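PDB 1JQG: carboxypeptidase A from Helicoverpa armigera, which is the zymogen of a mid-gut, zinc-dependent carboxypeptidase of the M14 family, which probably trims residues from the C-terminal ends of peptide chains. Local coordinates for residues S114-S117 / I121-Y124; I156-I161 / R289-E294; S162-N165 / S170-V173; H196-D201 / E408-I413; S205-I208 / D212-I215. One frame throughout, in Å; residues are numbered along the deposited sequence.

Interaction 1 of 5, residues S114-S117 / I121-Y124; sequences SRLS and IHSY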
loop_
_atom_site.group_PDB
_atom_site.type_symbol
_atom_site.label_atom_id
_atom_site.label_comp_id
_atom_site.label_asym_id
_atom_site.label_seq_id
_atom_site.Cartn_x
_atom_site.Cartn_y
_atom_site.Cartn_z
ATOM N N SER A 114 22.201 2.304 11.291
ATOM C CA SER A 114 21.536 1.756 12.466
ATOM C C SER A 114 20.292 2.549 12.870
ATOM O O SER A 114 19.496 2.093 13.712
ATOM C CB SER A 114 22.466 1.658 13.689
ATOM O OG SER A 114 23.039 2.872 14.174
ATOM N N ARG A 115 20.151 3.783 12.395
ATOM C CA ARG A 115 19.052 4.665 12.711
ATOM C C ARG A 115 18.545 5.432 11.498
ATOM O O ARG A 115 19.080 6.467 11.106
ATOM C CB ARG A 115 19.430 5.651 13.819
ATOM C CG ARG A 115 19.784 5.098 15.180
ATOM C CD ARG A 115 18.631 4.453 15.929
ATOM N NE ARG A 115 19.167 3.448 16.907
ATOM C CZ ARG A 115 19.250 3.785 18.184
ATOM N NH1 ARG A 115 18.860 5.017 18.571
ATOM N NH2 ARG A 115 19.703 2.916 19.074
ATOM N N LEU A 116 17.492 4.941 10.860
ATOM C CA LEU A 116 16.840 5.612 9.745
ATOM C C LEU A 116 15.972 6.761 10.234
ATOM O O LEU A 116 15.076 6.521 11.023
ATOM C CB LEU A 116 16.001 4.621 8.947
ATOM C CG LEU A 116 16.745 3.493 8.216
ATOM C CD1 LEU A 116 15.779 2.695 7.364
ATOM C CD2 LEU A 116 17.891 3.924 7.299
ATOM N N SER A 117 16.252 7.979 9.784
ATOM C CA SER A 117 15.511 9.169 10.161
ATOM C C SER A 117 14.189 9.270 9.409
ATOM O O SER A 117 13.942 8.491 8.483
ATOM C CB SER A 117 16.381 10.400 9.887
ATOM O OG SER A 117 17.460 10.485 10.815
ATOM N N ILE A 121 13.490 9.523 2.085
ATOM C CA ILE A 121 12.987 8.236 1.638
ATOM C C ILE A 121 14.212 7.307 1.603
ATOM O O ILE A 121 15.271 7.652 1.072
ATOM C CB ILE A 121 12.312 8.298 0.262
ATOM C CG1 ILE A 121 11.059 9.195 0.255
ATOM C CG2 ILE A 121 11.869 6.972 -0.313
ATOM C CD1 ILE A 121 10.031 8.801 1.288
ATOM N N HIS A 122 14.040 6.107 2.143
ATOM C CA HIS A 122 15.119 5.131 2.194
ATOM C C HIS A 122 14.936 4.029 1.154
ATOM O O HIS A 122 13.844 3.500 0.942
ATOM C CB HIS A 122 15.162 4.495 3.614
ATOM C CG HIS A 122 15.251 5.530 4.695
ATOM N ND1 HIS A 122 16.428 6.192 5.034
ATOM C CD2 HIS A 122 14.285 6.035 5.504
ATOM C CE1 HIS A 122 16.164 7.053 6.015
ATOM N NE2 HIS A 122 14.872 6.975 6.322
ATOM N N SER A 123 16.020 3.610 0.535
ATOM C CA SER A 123 15.998 2.583 -0.492
ATOM C C SER A 123 15.881 1.196 0.110
ATOM O O SER A 123 15.942 0.995 1.338
ATOM C CB SER A 123 17.269 2.663 -1.352
ATOM O OG SER A 123 18.403 2.365 -0.564
ATOM N N TYR A 124 15.723 0.191 -0.773
ATOM C CA TYR A 124 15.554 -1.183 -0.330
ATOM C C TYR A 124 16.799 -1.609 0.443
ATOM O O TYR A 124 16.708 -2.260 1.493
ATOM C CB TYR A 124 15.303 -2.102 -1.548
ATOM C CG TYR A 124 15.746 -3.549 -1.294
ATOM C CD1 TYR A 124 15.014 -4.394 -0.463
ATOM C CD2 TYR A 124 16.921 -4.026 -1.860
ATOM C CE1 TYR A 124 15.439 -5.677 -0.196
ATOM C CE2 TYR A 124 17.344 -5.318 -1.622
ATOM C CZ TYR A 124 16.600 -6.146 -0.784
ATOM O OH TYR A 124 17.028 -7.421 -0.524
#

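Interaction 2 of 5, residues I156-I161 / R289-E294; sequences IKYLRI and RDIIAE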
loop_
_atom_site.group_PDB
_atom_site.type_symbol
_atom_site.label_atom_id
_atom_site.label_comp_id
_atom_site.label_asym_id
_atom_site.label_seq_id
_atom_site.Cartn_x
_atom_site.Cartn_y
_atom_site.Cartn_z
ATOM N N ILE A 156 14.068 -10.851 0.944
ATOM C CA ILE A 156 12.945 -10.140 1.510
ATOM C C ILE A 156 12.812 -10.554 2.959
ATOM O O ILE A 156 12.399 -11.671 3.228
ATOM C CB ILE A 156 11.618 -10.246 0.764
ATOM C CG1 ILE A 156 10.470 -9.749 1.649
ATOM C CG2 ILE A 156 11.308 -11.643 0.282
ATOM C CD1 ILE A 156 9.042 -10.060 1.221
ATOM N N LYS A 157 13.211 -9.676 3.879
ATOM C CA LYS A 157 13.210 -9.958 5.279
ATOM C C LYS A 157 12.242 -9.070 6.032
ATOM O O LYS A 157 11.691 -8.076 5.560
ATOM C CB LYS A 157 14.602 -9.922 5.889
ATOM C CG LYS A 157 15.471 -8.768 5.514
ATOM C CD LYS A 157 16.768 -8.749 6.330
ATOM C CE LYS A 157 17.642 -9.937 5.919
ATOM N NZ LYS A 157 18.312 -9.777 4.573
ATOM N N TYR A 158 11.820 -9.557 7.211
ATOM C CA TYR A 158 10.806 -8.888 8.000
ATOM C C TYR A 158 11.256 -9.024 9.453
ATOM O O TYR A 158 12.084 -9.880 9.780
ATOM C CB TYR A 158 9.399 -9.465 7.765
ATOM C CG TYR A 158 9.217 -10.917 8.155
ATOM C CD1 TYR A 158 8.660 -11.296 9.371
ATOM C CD2 TYR A 158 9.636 -11.920 7.298
ATOM C CE1 TYR A 158 8.510 -12.630 9.715
ATOM C CE2 TYR A 158 9.484 -13.252 7.622
ATOM C CZ TYR A 158 8.920 -13.611 8.831
ATOM O OH TYR A 158 8.795 -14.954 9.097
ATOM N N LEU A 159 10.595 -8.275 10.339
ATOM C CA LEU A 159 10.914 -8.325 11.750
ATOM C C LEU A 159 9.868 -9.102 12.544
ATOM O O LEU A 159 8.683 -8.986 12.331
ATOM C CB LEU A 159 11.091 -6.866 12.216
ATOM C CG LEU A 159 12.366 -6.137 11.831
ATOM C CD1 LEU A 159 12.479 -4.839 12.627
ATOM C CD2 LEU A 159 13.628 -6.949 12.064
ATOM N N ARG A 160 10.294 -9.713 13.639
ATOM C CA ARG A 160 9.411 -10.327 14.626
ATOM C C ARG A 160 9.707 -9.682 15.972
ATOM O O ARG A 160 10.731 -10.009 16.570
ATOM C CB ARG A 160 9.658 -11.831 14.697
ATOM C CG ARG A 160 9.024 -12.609 13.547
ATOM C CD ARG A 160 8.951 -14.099 13.899
ATOM N NE ARG A 160 10.265 -14.701 13.999
ATOM C CZ ARG A 160 10.565 -15.910 14.384
ATOM N NH1 ARG A 160 9.606 -16.749 14.736
ATOM N NH2 ARG A 160 11.838 -16.293 14.439
ATOM N N ILE A 161 8.936 -8.695 16.357
ATOM C CA ILE A 161 9.129 -7.969 17.608
ATOM C C ILE A 161 8.330 -8.627 18.742
ATOM O O ILE A 161 7.115 -8.836 18.666
ATOM C CB ILE A 161 8.709 -6.487 17.441
ATOM C CG1 ILE A 161 9.445 -5.877 16.247
ATOM C CG2 ILE A 161 8.931 -5.771 18.763
ATOM C CD1 ILE A 161 9.144 -4.496 15.759
ATOM N N ARG A 289 2.051 -15.353 2.237
ATOM C CA ARG A 289 1.154 -16.463 2.529
ATOM C C ARG A 289 1.748 -17.368 3.593
ATOM O O ARG A 289 1.079 -17.688 4.572
ATOM C CB ARG A 289 0.880 -17.260 1.246
ATOM C CG ARG A 289 -0.043 -18.477 1.458
ATOM C CD ARG A 289 0.166 -19.511 0.355
ATOM N NE ARG A 289 1.571 -19.846 0.196
ATOM C CZ ARG A 289 2.166 -20.294 -0.904
ATOM N NH1 ARG A 289 1.429 -20.486 -1.985
ATOM N NH2 ARG A 289 3.468 -20.528 -0.859
ATOM N N ASP A 290 3.010 -17.735 3.433
ATOM C CA ASP A 290 3.714 -18.575 4.381
ATOM C C ASP A 290 3.848 -17.963 5.767
ATOM O O ASP A 290 3.705 -18.628 6.808
ATOM C CB ASP A 290 5.099 -18.922 3.826
ATOM C CG ASP A 290 5.058 -19.728 2.552
ATOM O OD1 ASP A 290 4.059 -20.407 2.232
ATOM O OD2 ASP A 290 6.037 -19.736 1.785
ATOM N N ILE A 291 4.062 -16.662 5.853
ATOM C CA ILE A 291 4.074 -15.949 7.126
ATOM C C ILE A 291 2.702 -15.972 7.813
ATOM O O ILE A 291 2.641 -16.259 9.004
ATOM C CB ILE A 291 4.476 -14.466 6.948
ATOM C CG1 ILE A 291 5.853 -14.376 6.278
ATOM C CG2 ILE A 291 4.471 -13.806 8.290
ATOM C CD1 ILE A 291 6.350 -12.986 5.937
ATOM N N ILE A 292 1.632 -15.776 7.042
ATOM C CA ILE A 292 0.286 -15.757 7.577
ATOM C C ILE A 292 -0.052 -17.133 8.134
ATOM O O ILE A 292 -0.690 -17.207 9.180
ATOM C CB ILE A 292 -0.755 -15.307 6.535
ATOM C CG1 ILE A 292 -0.588 -13.823 6.174
ATOM C CG2 ILE A 292 -2.165 -15.608 7.001
ATOM C CD1 ILE A 292 -1.472 -13.399 4.994
ATOM N N ALA A 293 0.332 -18.183 7.403
ATOM C CA ALA A 293 -0.000 -19.549 7.722
ATOM C C ALA A 293 0.645 -20.004 9.008
ATOM O O ALA A 293 -0.020 -20.512 9.916
ATOM C CB ALA A 293 0.521 -20.523 6.650
ATOM N N GLU A 294 1.928 -19.667 9.129
ATOM C CA GLU A 294 2.675 -19.979 10.367
ATOM C C GLU A 294 2.032 -19.386 11.617
ATOM O O GLU A 294 2.217 -19.898 12.728
ATOM C CB GLU A 294 4.113 -19.507 10.225
ATOM C CG GLU A 294 5.061 -19.890 11.340
ATOM C CD GLU A 294 6.496 -19.458 11.094
ATOM O OE1 GLU A 294 7.032 -19.535 9.963
ATOM O OE2 GLU A 294 7.172 -18.990 12.035
#

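Interaction 3 of 5, residues S162-N165 / S170-V173; sequences STTN and SKPV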
loop_
_atom_site.group_PDB
_atom_site.type_symbol
_atom_site.label_atom_id
_atom_site.label_comp_id
_atom_site.label_asym_id
_atom_site.label_seq_id
_atom_site.Cartn_x
_atom_site.Cartn_y
_atom_site.Cartn_z
ATOM N N SER A 162 9.024 -9.030 19.786
ATOM C CA SER A 162 8.449 -9.717 20.926
ATOM C C SER A 162 9.366 -9.754 22.144
ATOM O O SER A 162 10.556 -10.085 22.117
ATOM C CB SER A 162 8.054 -11.154 20.539
ATOM O OG SER A 162 7.581 -11.844 21.699
ATOM N N THR A 163 8.807 -9.608 23.313
ATOM C CA THR A 163 9.522 -9.695 24.584
ATOM C C THR A 163 9.560 -11.145 25.064
ATOM O O THR A 163 10.343 -11.587 25.921
ATOM C CB THR A 163 8.874 -8.853 25.704
ATOM O OG1 THR A 163 7.532 -9.337 25.810
ATOM C CG2 THR A 163 8.859 -7.367 25.433
ATOM N N THR A 164 8.693 -11.972 24.507
ATOM C CA THR A 164 8.657 -13.399 24.837
ATOM C C THR A 164 9.120 -14.276 23.684
ATOM O O THR A 164 8.885 -15.483 23.605
ATOM C CB THR A 164 7.230 -13.834 25.223
ATOM O OG1 THR A 164 6.365 -13.343 24.176
ATOM C CG2 THR A 164 6.894 -13.260 26.587
ATOM N N ASN A 165 9.788 -13.683 22.709
ATOM C CA ASN A 165 10.281 -14.374 21.536
ATOM C C ASN A 165 9.269 -15.279 20.855
ATOM O O ASN A 165 9.540 -16.435 20.471
ATOM C CB ASN A 165 11.529 -15.157 21.961
ATOM C CG ASN A 165 12.294 -15.733 20.778
ATOM O OD1 ASN A 165 12.569 -15.033 19.791
ATOM N ND2 ASN A 165 12.604 -17.028 20.875
ATOM N N SER A 170 -0.382 -17.277 24.233
ATOM C CA SER A 170 -1.549 -16.533 24.726
ATOM C C SER A 170 -1.583 -15.113 24.155
ATOM O O SER A 170 -2.634 -14.482 24.144
ATOM C CB SER A 170 -1.559 -16.485 26.259
ATOM O OG SER A 170 -0.429 -15.754 26.763
ATOM N N LYS A 171 -0.448 -14.559 23.765
ATOM C CA LYS A 171 -0.355 -13.213 23.220
ATOM C C LYS A 171 -0.811 -13.185 21.767
ATOM O O LYS A 171 -0.397 -13.993 20.927
ATOM C CB LYS A 171 1.069 -12.630 23.325
ATOM C CG LYS A 171 1.599 -12.562 24.759
ATOM C CD LYS A 171 3.061 -12.215 24.903
ATOM C CE LYS A 171 3.393 -10.924 24.174
ATOM N NZ LYS A 171 4.827 -10.584 24.426
ATOM N N PRO A 172 -1.631 -12.208 21.404
ATOM C CA PRO A 172 -2.082 -12.029 20.040
ATOM C C PRO A 172 -0.991 -11.518 19.112
ATOM O O PRO A 172 -0.104 -10.800 19.558
ATOM C CB PRO A 172 -3.195 -10.955 20.166
ATOM C CG PRO A 172 -2.774 -10.174 21.350
ATOM C CD PRO A 172 -2.221 -11.209 22.313
ATOM N N VAL A 173 -1.066 -11.802 17.826
ATOM C CA VAL A 173 -0.161 -11.296 16.806
ATOM C C VAL A 173 -0.796 -10.242 15.882
ATOM O O VAL A 173 -1.949 -10.350 15.422
ATOM C CB VAL A 173 0.315 -12.468 15.932
ATOM C CG1 VAL A 173 1.238 -12.066 14.796
ATOM C CG2 VAL A 173 1.046 -13.486 16.785
#

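Interaction 4 of 5, residues H196-D201 / E408-I413; sequences HKLVID and ETWEGI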
loop_
_atom_site.group_PDB
_atom_site.type_symbol
_atom_site.label_atom_id
_atom_site.label_comp_id
_atom_site.label_asym_id
_atom_site.label_seq_id
_atom_site.Cartn_x
_atom_site.Cartn_y
_atom_site.Cartn_z
ATOM N N HIS A 196 10.047 2.045 15.043
ATOM C CA HIS A 196 10.727 3.040 15.853
ATOM C C HIS A 196 10.097 3.141 17.227
ATOM O O HIS A 196 10.761 3.254 18.249
ATOM C CB HIS A 196 10.798 4.368 15.102
ATOM C CG HIS A 196 11.259 5.542 15.913
ATOM N ND1 HIS A 196 10.465 6.492 16.529
ATOM C CD2 HIS A 196 12.536 5.876 16.192
ATOM C CE1 HIS A 196 11.232 7.360 17.161
ATOM N NE2 HIS A 196 12.484 7.001 16.976
ATOM N N LYS A 197 8.781 3.125 17.296
ATOM C CA LYS A 197 8.087 3.211 18.599
ATOM C C LYS A 197 8.041 1.897 19.370
ATOM O O LYS A 197 7.917 1.910 20.577
ATOM C CB LYS A 197 6.643 3.713 18.452
ATOM C CG LYS A 197 6.583 5.208 18.088
ATOM C CD LYS A 197 7.053 5.938 19.347
ATOM C CE LYS A 197 7.152 7.436 19.126
ATOM N NZ LYS A 197 7.462 8.028 20.479
ATOM N N LEU A 198 8.167 0.754 18.683
ATOM C CA LEU A 198 8.192 -0.534 19.358
ATOM C C LEU A 198 9.591 -0.973 19.773
ATOM O O LEU A 198 9.748 -1.880 20.583
ATOM C CB LEU A 198 7.534 -1.600 18.470
ATOM C CG LEU A 198 6.066 -1.442 18.146
ATOM C CD1 LEU A 198 5.658 -2.471 17.102
ATOM C CD2 LEU A 198 5.167 -1.599 19.362
ATOM N N VAL A 199 10.619 -0.396 19.186
ATOM C CA VAL A 199 12.001 -0.793 19.457
ATOM C C VAL A 199 12.853 0.358 19.963
ATOM O O VAL A 199 13.463 0.134 20.992
ATOM C CB VAL A 199 12.656 -1.393 18.190
ATOM C CG1 VAL A 199 14.059 -1.940 18.403
ATOM C CG2 VAL A 199 11.788 -2.498 17.582
ATOM N N ILE A 200 13.012 1.436 19.209
ATOM C CA ILE A 200 13.901 2.526 19.489
ATOM C C ILE A 200 13.425 3.430 20.608
ATOM O O ILE A 200 14.156 3.683 21.570
ATOM C CB ILE A 200 14.159 3.416 18.243
ATOM C CG1 ILE A 200 14.632 2.559 17.062
ATOM C CG2 ILE A 200 15.156 4.529 18.560
ATOM C CD1 ILE A 200 15.910 1.813 17.272
ATOM N N ASP A 201 12.229 3.971 20.486
ATOM C CA ASP A 201 11.644 4.883 21.434
ATOM C C ASP A 201 10.359 4.331 22.019
ATOM O O ASP A 201 9.294 4.661 21.502
ATOM C CB ASP A 201 11.356 6.243 20.781
ATOM C CG ASP A 201 11.037 7.317 21.801
ATOM O OD1 ASP A 201 10.418 8.272 21.319
ATOM O OD2 ASP A 201 11.404 7.177 22.988
ATOM N N GLU A 408 1.096 10.135 12.324
ATOM C CA GLU A 408 -0.366 10.096 12.108
ATOM C C GLU A 408 -0.969 8.694 12.054
ATOM O O GLU A 408 -1.897 8.342 12.760
ATOM C CB GLU A 408 -0.613 10.741 10.740
ATOM C CG GLU A 408 -2.042 11.092 10.427
ATOM C CD GLU A 408 -2.137 11.792 9.075
ATOM O OE1 GLU A 408 -2.843 11.239 8.229
ATOM O OE2 GLU A 408 -1.491 12.857 9.018
ATOM N N THR A 409 -0.377 7.795 11.248
ATOM C CA THR A 409 -0.829 6.437 11.074
ATOM C C THR A 409 -0.648 5.601 12.324
ATOM O O THR A 409 -1.477 4.747 12.650
ATOM C CB THR A 409 -0.093 5.746 9.898
ATOM O OG1 THR A 409 -0.109 6.615 8.756
ATOM C CG2 THR A 409 -0.743 4.426 9.492
ATOM N N TRP A 410 0.398 5.904 13.098
ATOM C CA TRP A 410 0.716 5.084 14.275
ATOM C C TRP A 410 -0.377 5.270 15.335
ATOM O O TRP A 410 -0.677 4.384 16.142
ATOM C CB TRP A 410 2.100 5.412 14.810
ATOM C CG TRP A 410 2.489 4.672 16.061
ATOM C CD1 TRP A 410 2.827 5.191 17.286
ATOM C CD2 TRP A 410 2.599 3.247 16.174
ATOM N NE1 TRP A 410 3.136 4.158 18.153
ATOM C CE2 TRP A 410 3.009 2.957 17.491
ATOM C CE3 TRP A 410 2.392 2.185 15.311
ATOM C CZ2 TRP A 410 3.216 1.662 17.957
ATOM C CZ3 TRP A 410 2.590 0.882 15.734
ATOM C CH2 TRP A 410 2.997 0.654 17.043
ATOM N N GLU A 411 -0.976 6.454 15.359
ATOM C CA GLU A 411 -2.126 6.741 16.194
ATOM C C GLU A 411 -3.269 5.772 15.918
ATOM O O GLU A 411 -3.995 5.387 16.838
ATOM C CB GLU A 411 -2.595 8.197 16.038
ATOM C CG GLU A 411 -1.568 9.249 16.374
ATOM C CD GLU A 411 -1.079 9.053 17.818
ATOM O OE1 GLU A 411 -2.023 9.147 18.635
ATOM O OE2 GLU A 411 0.127 8.821 18.135
ATOM N N GLY A 412 -3.514 5.486 14.633
ATOM C CA GLY A 412 -4.606 4.588 14.253
ATOM C C GLY A 412 -4.259 3.128 14.491
ATOM O O GLY A 412 -5.071 2.328 14.924
ATOM N N ILE A 413 -3.008 2.787 14.209
ATOM C CA ILE A 413 -2.521 1.424 14.346
ATOM C C ILE A 413 -2.568 0.938 15.793
ATOM O O ILE A 413 -3.008 -0.170 16.024
ATOM C CB ILE A 413 -1.102 1.274 13.739
ATOM C CG1 ILE A 413 -1.139 1.604 12.253
ATOM C CG2 ILE A 413 -0.560 -0.136 13.970
ATOM C CD1 ILE A 413 0.112 1.463 11.425
#

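Interaction 5 of 5, residues S205-I208 / D212-I215; sequences SDLI and DWII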
loop_
_atom_site.group_PDB
_atom_site.type_symbol
_atom_site.label_atom_id
_atom_site.label_comp_id
_atom_site.label_asym_id
_atom_site.label_seq_id
_atom_site.Cartn_x
_atom_site.Cartn_y
_atom_site.Cartn_z
ATOM N N SER A 205 4.617 0.730 26.961
ATOM C CA SER A 205 5.038 -0.618 27.288
ATOM C C SER A 205 3.980 -1.684 27.051
ATOM O O SER A 205 4.282 -2.843 26.791
ATOM C CB SER A 205 5.484 -0.658 28.764
ATOM O OG SER A 205 4.395 -0.307 29.589
ATOM N N ASP A 206 2.691 -1.291 27.105
ATOM C CA ASP A 206 1.621 -2.262 26.897
ATOM C C ASP A 206 1.635 -2.872 25.495
ATOM O O ASP A 206 1.349 -4.073 25.331
ATOM C CB ASP A 206 0.279 -1.619 27.202
ATOM C CG ASP A 206 -0.122 -0.512 26.252
ATOM O OD1 ASP A 206 0.604 0.485 26.063
ATOM O OD2 ASP A 206 -1.229 -0.689 25.674
ATOM N N LEU A 207 2.043 -2.068 24.494
ATOM C CA LEU A 207 2.029 -2.499 23.107
ATOM C C LEU A 207 3.086 -3.545 22.774
ATOM O O LEU A 207 2.887 -4.329 21.860
ATOM C CB LEU A 207 2.197 -1.322 22.151
ATOM C CG LEU A 207 1.101 -0.242 22.190
ATOM C CD1 LEU A 207 1.478 0.931 21.300
ATOM C CD2 LEU A 207 -0.257 -0.737 21.745
ATOM N N ILE A 208 4.195 -3.560 23.492
ATOM C CA ILE A 208 5.235 -4.546 23.287
ATOM C C ILE A 208 5.145 -5.754 24.199
ATOM O O ILE A 208 5.484 -6.851 23.751
ATOM C CB ILE A 208 6.642 -3.935 23.436
ATOM C CG1 ILE A 208 6.738 -3.072 24.683
ATOM C CG2 ILE A 208 6.961 -3.100 22.212
ATOM C CD1 ILE A 208 8.118 -2.746 25.193
ATOM N N ASP A 212 2.538 -9.518 20.176
ATOM C CA ASP A 212 3.618 -9.922 19.266
ATOM C C ASP A 212 3.459 -9.336 17.858
ATOM O O ASP A 212 2.326 -9.266 17.370
ATOM C CB ASP A 212 3.616 -11.441 19.134
ATOM C CG ASP A 212 4.265 -12.146 20.287
ATOM O OD1 ASP A 212 4.836 -11.496 21.169
ATOM O OD2 ASP A 212 4.211 -13.401 20.366
ATOM N N TRP A 213 4.503 -8.739 17.310
ATOM C CA TRP A 213 4.380 -8.010 16.045
ATOM C C TRP A 213 5.244 -8.606 14.929
ATOM O O TRP A 213 6.331 -9.164 15.097
ATOM C CB TRP A 213 4.719 -6.538 16.195
ATOM C CG TRP A 213 4.024 -5.827 17.303
ATOM C CD1 TRP A 213 4.235 -5.960 18.656
ATOM C CD2 TRP A 213 3.021 -4.819 17.170
ATOM N NE1 TRP A 213 3.416 -5.112 19.361
ATOM C CE2 TRP A 213 2.666 -4.398 18.469
ATOM C CE3 TRP A 213 2.395 -4.204 16.084
ATOM C CZ2 TRP A 213 1.697 -3.409 18.701
ATOM C CZ3 TRP A 213 1.446 -3.253 16.300
ATOM C CH2 TRP A 213 1.089 -2.860 17.600
ATOM N N ILE A 214 4.693 -8.522 13.706
ATOM C CA ILE A 214 5.350 -8.942 12.497
ATOM C C ILE A 214 5.285 -7.720 11.597
ATOM O O ILE A 214 4.201 -7.244 11.243
ATOM C CB ILE A 214 4.678 -10.154 11.841
ATOM C CG1 ILE A 214 4.892 -11.426 12.682
ATOM C CG2 ILE A 214 5.224 -10.391 10.419
ATOM C CD1 ILE A 214 4.179 -12.672 12.198
ATOM N N ILE A 215 6.445 -7.214 11.162
ATOM C CA ILE A 215 6.490 -6.056 10.285
ATOM C C ILE A 215 7.325 -6.333 9.060
ATOM O O ILE A 215 8.515 -6.627 9.187
ATOM C CB ILE A 215 7.015 -4.822 11.042
ATOM C CG1 ILE A 215 6.136 -4.541 12.280
ATOM C CG2 ILE A 215 7.040 -3.600 10.117
ATOM C CD1 ILE A 215 6.494 -3.301 13.065
#

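Interaction 1 of 5, residues S114-S117 / I121-Y124
Leu116 and His122 face each other across an irregular loop, their CA atoms 7.8 Å apart, and both side chains leave the backbone toward the opposite segment. The imidazole is held in two ways. At its edge, NE2 donates to the backbone oxygen of Ser117: His122 NE2 to Ser117 O is 2.8 Å, with an N-H...O angle of 167°. That oxygen lies almost in the ring plane, while the ring nitrogen sits 17° out of the carbonyl plane. Over one face runs Leu116, which slides past the histidine in the opposite direction. Its CB makes a CH-pi contact 3.9 Å from the centroid of the His122 ring, and its CD2, over the same face, comes to 3.5 Å from His122 ND1, the ring nitrogen that does not make this bond. With CG of His122 anti to its carbonyl carbon (chi1 -54°), the ring is swung back toward the earlier part of the loop, where Ser117 waits. Val127 and Leu192 also touch the histidine, and Tyr130 touches Leu116. This loop joins helix 92-108 to helix 124-137, with Ser123 at the N-cap position of the latter, consistent with the pro-segment link of M14 procarboxypeptidases.

Interaction 2 of 5, residues I156-I161 / R289-E294
Ile291 sets its terminal methyl on the ring of Tyr158, the two side chains coming from opposite directions. The methyl stands over one face, toward the rim: Ile291 CD1 is 3.6 Å from Tyr158 CE2, and it lies 21° off the ring normal in a CH-pi contact. It sits over the CD2-CE2 side of the ring, with Ile291 CG1 reaching toward the hydroxyl end, 4.1 Å from Tyr158 OH. Tyr158 puts CG between its backbone N and carbonyl carbon (chi1 63°), a choice that stands the phenol up from the strand to meet the helix. Further out, Arg160 and Glu294 bring opposite charges near each other, Arg160 NH1 to Glu294 OE2 being 4.3 Å, with the oxygen well out of the guanidinium plane, so that no N-H points at it; this is attraction at a distance, not a salt bridge. Val145, Ile214 and Leu216 also touch Tyr158. Strand 155-161 is hydrogen-bonded between strands 142-149 and 212-216, with helix 283-294 laid against the Tyr158 side and helix 124-137 touching Leu159.

Interaction 3 of 5, residues S162-N165 / S170-V173
The ammonium of Lys171 reaches across to a pair of threonines: NZ donates to Thr164 OG1 at 3.2 Å, the two side chains meeting tip to tip, and Thr163 OG1, its side chain crossing at about a right angle, is 3.3 Å from Lys171 NZ. Thr164 holds OG1 between its backbone N and carbonyl carbon (chi1 50°), turned inward at the lysine, and the lysine chain bends once, at chi3 (54°), to bring its end round. A long, weak ion pair with Asp212 and a weak bond to Asn209 O add to the surroundings of NZ. Ser162 shapes the turn that carries Thr164. Ser162 OG accepts from Thr164 N at 3.0 Å, making an ST turn, and it also hydrogen-bonds to the carboxylate of Asp212 through OD1. A methionine in place of Lys171 would probably leave Thr164 OG1 without its donor and Asp212 without this nearby positive charge. The contact thus rests on polar gripping rather than apolar burial, with a single cation drawing two parts of a loop together beside a buried acid.

Interaction 4 of 5, residues H196-D201 / E408-I413
Lys197 crosses the indole of Trp410 obliquely with the first part of its chain and leaves with the rest. Its CB sits 3.5 Å from Trp410 NE1, and CG stays by the five-membered ring, 3.6 Å from Trp410 NE1. There the chain bends (chi2 -70°), and CD and CE run on, extended, away from the tryptophan to NZ, which makes a salt bridge with Asp201 of its own segment, Lys197 NZ to Asp201 OD1 being 3.1 Å. That oxygen is approached from above the carboxylate plane. The other end of the indole belongs to Leu198, whose CG and CD2 each lie 3.9 Å from Trp410 CH2. Trp410 extends CG away from its backbone N (chi1 177°), which lets the ring span the gap between helices and touch two consecutive residues. Helix 187-200 widens here into a pi-type turn, Asp201 N bonding to His196 O at 2.8 Å. Leu207 also packs on both Leu198 and Trp410. Two helices joined by one large aromatic, on a common face of the central mixed sheet, fit the alpha/beta fold of M14 carboxypeptidases.

Interaction 5 of 5, residues S205-I208 / D212-I215
The indole of Trp213 receives the carbonyl oxygen of Leu207 at its edge: the oxygen lies almost in the ring plane, and the NE1-H donates to it at 2.7 Å from Trp213 NE1 to Leu207 O. The N-H...O angle is 155°, while the nitrogen stands 30° out of the carbonyl plane, so the bond is short and well aimed from the ring but less so from the peptide. Around the rest of the indole, Leu198 and Ala417 of helices 187-200 and 402-421 and Val174 and Met176 of the adjoining strand crowd in. Beside the bond, Leu207 CB rests 4.1 Å from Trp213 CZ2, and the backbone of Ile208 passes obliquely, its CA 4.4 Å from Trp213 NE1. Trp213 CG is anti to its carbonyl carbon (chi1 -51°), which carries NE1 back toward the helix that precedes the strand. A phenylalanine in its place would lack the ring N-H and is likely to leave Leu207 O without this donor and open a gap between the strand and the helices packed on it. One polar edge in an otherwise apolar setting thus satisfies a buried carbonyl of the short helix 206-209 and sets the rotation of the indole.

How the interactions relate
Four contacts belong to the enzyme fold, while interaction 1 lies in the loop between helices 92-108 and 124-137, touching interaction 4 through Arg115 against Ile200. Interactions 2 and 5 hold neighbouring strands, 155-161 and 212-216, from different faces: Tyr158 meets helix 283-294, and Trp213 faces helices 187-200 and 402-421. Interactions 4 and 5 share one apolar core, where the indoles of Trp410 and Trp213 approach to 4.0 Å between their CH2 atoms. Interaction 3, farthest from the chain's centre, is polar and joins interaction 5 through Asp212. Both 1 and 5 pair a ring N-H with a backbone carbonyl in a largely buried setting; interaction 2 grades from buried aromatic to exposed charges.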